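Local coordinates for (R)-specific secondary-alkylsulfatase (Pseudomonas sp., PDB 4AXH), which hydrolyses (R)-secondary-alkyl sulfates in a zinc-dependent reaction with strict inversion, giving (S)-configured secondary alcohols and sulfate, at residues V266-P271 / F284-G289. Residues are numbered along the deposited sequence; the frame is centred on the assembly and turned at random.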
loop_
_atom_site.group_PDB
_atom_site.type_symbol
_atom_site.label_atom_id
_atom_site.label_comp_id
_atom_site.label_asym_id
_atom_site.label_seq_id
_atom_site.Cartn_x
_atom_site.Cartn_y
_atom_site.Cartn_z
ATOM N N VAL A 266 27.222 -12.660 -9.873
ATOM C CA VAL A 266 27.649 -11.538 -9.038
ATOM C C VAL A 266 26.533 -10.538 -8.699
ATOM O O VAL A 266 25.919 -9.941 -9.595
ATOM C CB VAL A 266 29.003 -10.911 -9.518
ATOM C CG1 VAL A 266 29.288 -11.166 -11.000
ATOM C CG2 VAL A 266 29.145 -9.437 -9.156
ATOM N N LEU A 267 26.299 -10.356 -7.392
ATOM C CA LEU A 267 25.286 -9.466 -6.824
ATOM C C LEU A 267 25.813 -8.089 -6.442
ATOM O O LEU A 267 26.804 -7.997 -5.725
ATOM C CB LEU A 267 24.672 -10.130 -5.586
ATOM C CG LEU A 267 23.426 -10.976 -5.839
ATOM C CD1 LEU A 267 23.347 -12.118 -4.887
ATOM C CD2 LEU A 267 22.167 -10.128 -5.732
ATOM N N ILE A 268 25.126 -7.023 -6.892
ATOM C CA ILE A 268 25.466 -5.637 -6.589
ATOM C C ILE A 268 24.824 -5.292 -5.246
ATOM O O ILE A 268 23.586 -5.302 -5.108
ATOM C CB ILE A 268 25.072 -4.676 -7.744
ATOM C CG1 ILE A 268 25.420 -5.246 -9.151
ATOM C CG2 ILE A 268 25.619 -3.253 -7.531
ATOM C CD1 ILE A 268 26.885 -5.743 -9.394
ATOM N N GLU A 269 25.667 -5.039 -4.235
ATOM C CA GLU A 269 25.198 -4.813 -2.868
ATOM C C GLU A 269 25.401 -3.419 -2.311
ATOM O O GLU A 269 24.663 -3.013 -1.398
ATOM C CB GLU A 269 25.721 -5.915 -1.915
ATOM C CG GLU A 269 25.225 -7.330 -2.253
ATOM C CD GLU A 269 23.794 -7.688 -1.880
ATOM O OE1 GLU A 269 23.204 -6.993 -1.022
ATOM O OE2 GLU A 269 23.272 -8.689 -2.423
ATOM N N LYS A 270 26.386 -2.688 -2.860
ATOM C CA LYS A 270 26.723 -1.299 -2.471
ATOM C C LYS A 270 25.876 -0.281 -3.288
ATOM O O LYS A 270 25.568 -0.564 -4.451
ATOM C CB LYS A 270 28.232 -1.011 -2.712
ATOM C CG LYS A 270 29.204 -1.911 -1.939
ATOM C CD LYS A 270 30.631 -1.750 -2.467
ATOM C CE LYS A 270 31.609 -2.729 -1.861
ATOM N NZ LYS A 270 32.540 -2.069 -0.899
ATOM N N PRO A 271 25.563 0.932 -2.753
ATOM C CA PRO A 271 24.765 1.908 -3.531
ATOM C C PRO A 271 25.279 2.243 -4.927
ATOM O O PRO A 271 24.494 2.641 -5.790
ATOM C CB PRO A 271 24.755 3.136 -2.634
ATOM C CG PRO A 271 24.877 2.588 -1.267
ATOM C CD PRO A 271 25.853 1.455 -1.400
ATOM N N PHE A 284 27.258 0.543 -11.691
ATOM C CA PHE A 284 25.897 0.209 -11.315
ATOM C C PHE A 284 25.457 1.103 -10.166
ATOM O O PHE A 284 26.223 1.319 -9.223
ATOM C CB PHE A 284 25.842 -1.263 -10.856
ATOM C CG PHE A 284 26.376 -2.307 -11.838
ATOM C CD1 PHE A 284 25.639 -2.675 -12.962
ATOM C CD2 PHE A 284 27.575 -2.967 -11.594
ATOM C CE1 PHE A 284 26.109 -3.639 -13.847
ATOM C CE2 PHE A 284 28.045 -3.949 -12.474
ATOM C CZ PHE A 284 27.316 -4.265 -13.609
ATOM N N GLN A 285 24.221 1.617 -10.235
ATOM C CA GLN A 285 23.612 2.444 -9.188
ATOM C C GLN A 285 22.356 1.745 -8.679
ATOM O O GLN A 285 21.387 1.654 -9.426
ATOM C CB GLN A 285 23.250 3.841 -9.720
ATOM C CG GLN A 285 22.412 4.679 -8.725
ATOM C CD GLN A 285 21.630 5.830 -9.323
ATOM O OE1 GLN A 285 21.475 5.959 -10.555
ATOM N NE2 GLN A 285 21.089 6.668 -8.433
ATOM N N LEU A 286 22.362 1.267 -7.424
ATOM C CA LEU A 286 21.197 0.598 -6.869
ATOM C C LEU A 286 20.005 1.550 -6.742
ATOM O O LEU A 286 20.118 2.576 -6.080
ATOM C CB LEU A 286 21.524 0.006 -5.481
ATOM C CG LEU A 286 22.283 -1.331 -5.392
ATOM C CD1 LEU A 286 22.502 -1.710 -3.926
ATOM C CD2 LEU A 286 21.512 -2.450 -6.021
ATOM N N THR A 287 18.868 1.208 -7.367
ATOM C CA THR A 287 17.610 1.986 -7.279
ATOM C C THR A 287 16.518 1.130 -6.649
ATOM O O THR A 287 15.396 1.077 -7.148
ATOM C CB THR A 287 17.200 2.575 -8.630
ATOM O OG1 THR A 287 16.984 1.509 -9.522
ATOM C CG2 THR A 287 18.223 3.516 -9.208
ATOM N N LEU A 288 16.854 0.463 -5.537
ATOM C CA LEU A 288 15.948 -0.463 -4.840
ATOM C C LEU A 288 14.644 0.113 -4.345
ATOM O O LEU A 288 14.632 1.096 -3.592
ATOM C CB LEU A 288 16.647 -1.251 -3.712
ATOM C CG LEU A 288 18.034 -1.891 -4.016
ATOM C CD1 LEU A 288 18.601 -2.534 -2.769
ATOM C CD2 LEU A 288 17.969 -2.918 -5.154
ATOM N N GLY A 289 13.557 -0.522 -4.798
ATOM C CA GLY A 289 12.187 -0.202 -4.415
ATOM C C GLY A 289 11.408 0.771 -5.283
ATOM O O GLY A 289 10.226 1.046 -4.997
#
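I268 and L286 meet where the two beta sheets of the metallo-beta-lactamase fold come together. Strand 266-268 is an edge strand of one sheet within this chain. The chain then turns through E269 to P271 and enters strand 272-277 at the edge of the other sheet. Strand 280-286 pairs antiparallel with that strand, and the contact joins the connecting turn to strand 280-286.

Most of the apolar contact is I268 against F284, whose side chains cross at about a right angle. CG1 of I268 sits 3.9 Å above one face of the F284 ring, offset toward the rim. The methyl I268 CD1 reaches further out along the ring, 3.6 Å from F284 CD2. The other branch, I268 CG2, lies anti to the backbone N and meets F284 CB at 3.9 Å. It also lies loosely against L286 CG. F205, M296 and I298 add to the buried cluster around F284.

L286 points into the turn and meets mostly backbone oxygens. Its CG lies beside the backbone N (chi1 -80°), which turns the branch toward the carbonyls of the turn. CD2 is 3.6 Å from I268 O. CD1 comes to 3.6 Å from E269 O and also packs on K270 O. Three carbonyl oxygens of the turn thus lie against the leucine methyls, and P207 also touches this side chain. The L286 side chain is about 9 Å from that of the zinc ligand H179, so the two do not touch. E273 is a further tie on the turn, its OE2 accepting from the backbone N of both E269 and K270.

One backbone hydrogen bond links the segments, from L286 N to P271 O, at 3.0 Å. It is moderately bent, with 149° at the hydrogen. The donor stands 44° out of the carbonyl plane. The same oxygen, P271 O, also receives a CA-H...O contact from Q285 CA at 3.5 Å.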